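PDB 4WXJ: glutamate receptor IIB from Drosophila melanogaster, which binds L-glutamate in its two-lobed ligand-binding domain and is probably a subunit of the glutamate-gated ion channel of the fly neuromuscular junction. Local coordinates for residues 109-114 against 242-247; 114-119 against 224-229. All blocks are in the same frame, centred on the assembly; numbering follows the deposited sequence.

Both contacts start from strand 108-123, which leaves the first lobe of the ligand-binding domain and crosses toward the second. After residue 119 the chain builds second-lobe elements and then comes back along strand 214-230. Contact 2 closes this inner loop by pairing 114-119 with 224-229 beside the glutamate pocket. Helix 237-250 follows, and contact 1 closes the outer loop by setting 242-247 against 109-114, so contact 2 is nested within it. Met114 lies in both ranges but touches its partner segment in contact 2 alone. A probable hydrogen bond, Phe113 N to Tyr226 O at 2.9 Å, joins them directly. Together they tie the strands that cross between the lobes to a first-lobe helix.

Contact 1: 109-114 against 242-247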
loop_
_atom_site.group_PDB
_atom_site.type_symbol
_atom_site.label_atom_id
_atom_site.label_comp_id
_atom_site.label_asym_id
_atom_site.label_seq_id
_atom_site.Cartn_x
_atom_site.Cartn_y
_atom_site.Cartn_z
ATOM N N PHE A 109 14.508 0.810 -5.715
ATOM C CA PHE A 109 13.896 1.153 -4.437
ATOM C C PHE A 109 14.952 1.588 -3.435
ATOM O O PHE A 109 16.093 1.128 -3.477
ATOM C CB PHE A 109 13.111 -0.030 -3.869
ATOM C CG PHE A 109 11.703 -0.132 -4.380
ATOM C CD1 PHE A 109 11.408 -0.891 -5.501
ATOM C CD2 PHE A 109 10.672 0.527 -3.734
ATOM C CE1 PHE A 109 10.110 -0.987 -5.969
ATOM C CE2 PHE A 109 9.374 0.433 -4.197
ATOM C CZ PHE A 109 9.093 -0.324 -5.316
ATOM N N THR A 110 14.563 2.480 -2.536
ATOM C CA THR A 110 15.403 2.827 -1.402
ATOM C C THR A 110 15.338 1.690 -0.397
ATOM O O THR A 110 14.603 0.719 -0.596
ATOM C CB THR A 110 14.952 4.133 -0.723
ATOM O OG1 THR A 110 13.643 3.956 -0.164
ATOM C CG2 THR A 110 14.925 5.278 -1.722
ATOM N N VAL A 111 16.106 1.804 0.678
ATOM C CA VAL A 111 15.895 0.941 1.830
ATOM C C VAL A 111 14.461 1.160 2.297
ATOM O O VAL A 111 13.922 2.254 2.131
ATOM C CB VAL A 111 16.870 1.240 2.982
ATOM C CG1 VAL A 111 18.288 0.879 2.589
ATOM C CG2 VAL A 111 16.779 2.704 3.397
ATOM N N PRO A 112 13.833 0.129 2.878
ATOM C CA PRO A 112 12.445 0.346 3.297
ATOM C C PRO A 112 12.308 1.351 4.436
ATOM O O PRO A 112 13.222 1.468 5.253
ATOM C CB PRO A 112 11.994 -1.043 3.759
ATOM C CG PRO A 112 12.953 -2.001 3.137
ATOM C CD PRO A 112 14.255 -1.269 3.064
ATOM N N PHE A 113 11.182 2.061 4.482
ATOM C CA PHE A 113 10.888 2.962 5.596
ATOM C C PHE A 113 9.802 2.387 6.502
ATOM O O PHE A 113 9.467 2.976 7.529
ATOM C CB PHE A 113 10.472 4.349 5.083
ATOM C CG PHE A 113 9.243 4.347 4.213
ATOM C CD1 PHE A 113 7.977 4.394 4.773
ATOM C CD2 PHE A 113 9.358 4.330 2.831
ATOM C CE1 PHE A 113 6.849 4.406 3.973
ATOM C CE2 PHE A 113 8.235 4.342 2.027
ATOM C CZ PHE A 113 6.978 4.380 2.597
ATOM N N MET A 114 9.263 1.231 6.127
ATOM C CA MET A 114 8.243 0.573 6.935
ATOM C C MET A 114 8.173 -0.917 6.618
ATOM O O MET A 114 8.220 -1.319 5.454
ATOM C CB MET A 114 6.878 1.226 6.706
ATOM C CG MET A 114 5.830 0.865 7.751
ATOM S SD MET A 114 4.272 1.761 7.547
ATOM C CE MET A 114 4.791 3.451 7.829
ATOM N N VAL A 242 20.125 6.787 3.024
ATOM C CA VAL A 242 20.854 7.202 4.218
ATOM C C VAL A 242 19.973 8.115 5.067
ATOM O O VAL A 242 20.014 8.066 6.296
ATOM C CB VAL A 242 22.174 7.922 3.857
ATOM C CG1 VAL A 242 22.821 8.533 5.095
ATOM C CG2 VAL A 242 23.140 6.951 3.192
ATOM N N GLY A 243 19.175 8.941 4.399
ATOM C CA GLY A 243 18.240 9.822 5.076
ATOM C C GLY A 243 17.163 9.064 5.832
ATOM O O GLY A 243 16.860 9.384 6.983
ATOM N N ILE A 244 16.579 8.062 5.182
ATOM C CA ILE A 244 15.560 7.224 5.807
ATOM C C ILE A 244 16.107 6.534 7.056
ATOM O O ILE A 244 15.437 6.469 8.086
ATOM C CB ILE A 244 15.033 6.161 4.818
ATOM C CG1 ILE A 244 14.206 6.832 3.719
ATOM C CG2 ILE A 244 14.180 5.118 5.534
ATOM C CD1 ILE A 244 13.919 5.934 2.526
ATOM N N LEU A 245 17.326 6.017 6.955
ATOM C CA LEU A 245 17.966 5.337 8.073
ATOM C C LEU A 245 18.298 6.298 9.217
ATOM O O LEU A 245 18.252 5.914 10.384
ATOM C CB LEU A 245 19.231 4.623 7.595
ATOM C CG LEU A 245 18.959 3.422 6.686
ATOM C CD1 LEU A 245 20.215 3.010 5.935
ATOM C CD2 LEU A 245 18.414 2.253 7.491
ATOM N N ARG A 246 18.629 7.544 8.888
ATOM C CA ARG A 246 18.868 8.556 9.917
ATOM C C ARG A 246 17.601 8.788 10.731
ATOM O O ARG A 246 17.619 8.725 11.961
ATOM C CB ARG A 246 19.335 9.874 9.293
ATOM C CG ARG A 246 19.600 10.984 10.307
ATOM C CD ARG A 246 20.881 10.731 11.082
ATOM N NE ARG A 246 21.996 11.493 10.528
ATOM C CZ ARG A 246 23.279 11.200 10.718
ATOM N NH1 ARG A 246 23.629 10.147 11.445
ATOM N NH2 ARG A 246 24.216 11.960 10.170
ATOM N N LEU A 247 16.504 9.062 10.031
ATOM C CA LEU A 247 15.218 9.306 10.672
ATOM C C LEU A 247 14.777 8.098 11.492
ATOM O O LEU A 247 14.185 8.244 12.561
ATOM C CB LEU A 247 14.158 9.646 9.622
ATOM C CG LEU A 247 14.440 10.884 8.764
ATOM C CD1 LEU A 247 13.413 11.013 7.647
ATOM C CD2 LEU A 247 14.464 12.143 9.616
#
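Ile244 is the bump of this contact, pushing from the helix into the hollow left where the chain bends between Thr110 and Phe113. Its two branches reach different walls. CD1, at the end of the long branch, enters the bottom of the hollow and lies 3.4 Å from Thr110 OG1 and 3.7 Å from Val111 O. The short branch, CG2, leaves CB at about a right angle to the line to CD1 and rests 3.8 Å from Phe113 CB, with Pro112 O also near.

A second bump comes from the loop side. Val111 has chi1 -67°, which sets CG2 between its backbone N and carbonyl carbon and turns that methyl to the helix. There it settles between Ile244 and Leu245, 4.1 Å from Ile244 CB and 4.0 Å from Leu245 CG. The Val111 and Ile244 side chains lie antiparallel alongside each other, while Leu245 crosses Val111 at about a right angle on the surface.

The helix is part of the first lobe of the periplasmic-binding-protein-like clamshell found in ionotropic glutamate receptors, and the corner lies where strand 108-123 sets out for the second lobe. Ile244 also touches Leu50 of helix 42-54. Ser241, one turn earlier on the same helix as Ile244, hydrogen-bonds Val111 N.

Thr110 OG1 donates to Val111 O at 2.9 Å, the hydroxyl lying 35° out of the Val111 carbonyl plane, and it also accepts a hydrogen bond from Ile228 N. With a valine in its place, Val111 O and Ile228 N would probably both lose this partner, leaving the corner less firmly held under Ile244 CD1. Phe113 touches the helix through its CB, while its ring leads away to pack on Leu46 and Tyr226.

Contact 2: 114-119 against 224-229; sequences MQLGIS and KHYGIA
Strands 114-119 and 224-229 run antiparallel but strongly twisted, 142° between their directions, and pair through Met114-Tyr226 and Leu116-Lys224 as hydrogen-bonded pairs with Gln115-His225 as the non-hydrogen-bonded pair between them. Tyr226 N donates to Met114 O at 2.8 Å. Leu116 and Lys224 exchange two bonds, Leu116 N to Lys224 O at 2.9 Å and Lys224 N to Leu116 O at 3.0 Å.

On the face that carries Met114, Leu116, Lys224 and Tyr226, the tyrosine ring is gripped from two directions. Leu116 CD2 sits over the centre of one ring face in a CH-pi contact, 3.5 Å from the centroid and only 7° off the normal. Its sister methyl CD1 reaches farther along the ring to CE1 and the hydroxyl oxygen. A chi1 of 52° puts CG of Leu116 between the backbone N and the carbonyl carbon, on the side from which its methyls reach the ring. Met114 lies alongside Tyr226, pointing the same way, and its SD comes within 3.8 Å of Tyr226 CD2 in an oblique Met-aromatic contact.

These are the two interlobe strands of the glutamate-receptor clamshell, and Tyr226 forms part of the ligand pocket, its side chain touching the bound glutamate. Its hydroxyl is hydrogen-bonded to Glu200, itself a glutamate-binding residue, and to Thr202 at the start of helix 201-208, so two hydrogen bonds hold the hydroxyl end while Leu116 and Met114 pack against the ring.

Lys224 packs its CB against Leu116 CG at 4.0 Å; the lysine side chain then bends at chi2 and carries CE to Ile118 CD1, 4.2 Å away. Tyr153 of helix 149-155 touches both Lys224 and Ile118. On the other face of the sheet, Gln115 CB meets His225 ND1 at 4.1 Å, and Pro112 also packs against the histidine.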
loop_
_atom_site.group_PDB
_atom_site.type_symbol
_atom_site.label_atom_id
_atom_site.label_comp_id
_atom_site.label_asym_id
_atom_site.label_seq_id
_atom_site.Cartn_x
_atom_site.Cartn_y
_atom_site.Cartn_z
ATOM N N MET A 114 9.263 1.231 6.127
ATOM C CA MET A 114 8.243 0.573 6.935
ATOM C C MET A 114 8.173 -0.917 6.618
ATOM O O MET A 114 8.220 -1.319 5.454
ATOM C CB MET A 114 6.878 1.226 6.706
ATOM C CG MET A 114 5.830 0.865 7.751
ATOM S SD MET A 114 4.272 1.761 7.547
ATOM C CE MET A 114 4.791 3.451 7.829
ATOM N N GLN A 115 8.077 -1.728 7.667
ATOM C CA GLN A 115 7.888 -3.165 7.520
ATOM C C GLN A 115 6.469 -3.505 7.953
ATOM O O GLN A 115 5.897 -2.838 8.816
ATOM C CB GLN A 115 8.919 -3.952 8.341
ATOM C CG GLN A 115 8.910 -3.649 9.828
ATOM C CD GLN A 115 9.942 -4.461 10.596
ATOM O OE1 GLN A 115 11.070 -4.642 10.140
ATOM N NE2 GLN A 115 9.556 -4.955 11.766
ATOM N N LEU A 116 5.902 -4.537 7.340
ATOM C CA LEU A 116 4.500 -4.869 7.540
ATOM C C LEU A 116 4.226 -6.325 7.183
ATOM O O LEU A 116 5.135 -7.074 6.819
ATOM C CB LEU A 116 3.615 -3.949 6.692
ATOM C CG LEU A 116 4.004 -3.883 5.214
ATOM C CD1 LEU A 116 2.776 -3.887 4.319
ATOM C CD2 LEU A 116 4.855 -2.649 4.944
ATOM N N GLY A 117 2.960 -6.713 7.289
ATOM C CA GLY A 117 2.519 -8.027 6.877
ATOM C C GLY A 117 1.154 -7.946 6.225
ATOM O O GLY A 117 0.672 -6.858 5.905
ATOM N N ILE A 118 0.541 -9.108 6.036
ATOM C CA ILE A 118 -0.789 -9.216 5.452
ATOM C C ILE A 118 -1.724 -9.867 6.465
ATOM O O ILE A 118 -1.305 -10.721 7.246
ATOM C CB ILE A 118 -0.766 -10.044 4.149
ATOM C CG1 ILE A 118 0.112 -9.360 3.096
ATOM C CG2 ILE A 118 -2.179 -10.246 3.605
ATOM C CD1 ILE A 118 0.433 -10.242 1.903
ATOM N N SER A 119 -2.987 -9.460 6.456
ATOM C CA SER A 119 -3.979 -10.090 7.313
ATOM C C SER A 119 -5.373 -9.933 6.718
ATOM O O SER A 119 -5.528 -9.471 5.585
ATOM C CB SER A 119 -3.923 -9.502 8.724
ATOM O OG SER A 119 -4.583 -10.349 9.651
ATOM N N LYS A 224 6.512 -8.029 4.335
ATOM C CA LYS A 224 6.488 -7.039 3.263
ATOM C C LYS A 224 7.094 -5.717 3.726
ATOM O O LYS A 224 7.187 -5.453 4.924
ATOM C CB LYS A 224 5.054 -6.833 2.767
ATOM C CG LYS A 224 4.346 -8.122 2.355
ATOM C CD LYS A 224 5.091 -8.878 1.252
ATOM C CE LYS A 224 4.519 -10.275 1.042
ATOM N NZ LYS A 224 5.440 -11.140 0.250
ATOM N N HIS A 225 7.507 -4.897 2.761
ATOM C CA HIS A 225 8.185 -3.637 3.047
ATOM C C HIS A 225 7.690 -2.515 2.143
ATOM O O HIS A 225 7.444 -2.733 0.956
ATOM C CB HIS A 225 9.701 -3.781 2.864
ATOM C CG HIS A 225 10.279 -5.033 3.454
ATOM N ND1 HIS A 225 10.631 -5.133 4.776
ATOM C CD2 HIS A 225 10.579 -6.224 2.883
ATOM C CE1 HIS A 225 11.117 -6.345 5.008
ATOM N NE2 HIS A 225 11.098 -7.021 3.880
ATOM N N TYR A 226 7.556 -1.318 2.711
ATOM C CA TYR A 226 7.330 -0.110 1.921
ATOM C C TYR A 226 8.660 0.564 1.629
ATOM O O TYR A 226 9.482 0.742 2.528
ATOM C CB TYR A 226 6.418 0.880 2.646
ATOM C CG TYR A 226 4.996 0.420 2.871
ATOM C CD1 TYR A 226 4.420 -0.569 2.085
ATOM C CD2 TYR A 226 4.226 0.989 3.874
ATOM C CE1 TYR A 226 3.116 -0.979 2.300
ATOM C CE2 TYR A 226 2.926 0.587 4.094
ATOM C CZ TYR A 226 2.377 -0.396 3.306
ATOM O OH TYR A 226 1.079 -0.791 3.530
ATOM N N GLY A 227 8.856 0.953 0.373
ATOM C CA GLY A 227 10.061 1.646 -0.038
ATOM C C GLY A 227 9.740 2.795 -0.973
ATOM O O GLY A 227 8.708 2.792 -1.645
ATOM N N ILE A 228 10.622 3.786 -1.006
ATOM C CA ILE A 228 10.505 4.868 -1.970
ATOM C C ILE A 228 11.037 4.384 -3.311
ATOM O O ILE A 228 12.167 3.902 -3.402
ATOM C CB ILE A 228 11.270 6.127 -1.519
ATOM C CG1 ILE A 228 10.611 6.716 -0.267
ATOM C CG2 ILE A 228 11.307 7.161 -2.650
ATOM C CD1 ILE A 228 11.302 7.952 0.290
ATOM N N ALA A 229 10.218 4.512 -4.347
ATOM C CA ALA A 229 10.601 4.078 -5.683
ATOM C C ALA A 229 11.330 5.195 -6.423
ATOM O O ALA A 229 10.915 6.355 -6.376
ATOM C CB ALA A 229 9.377 3.633 -6.466
#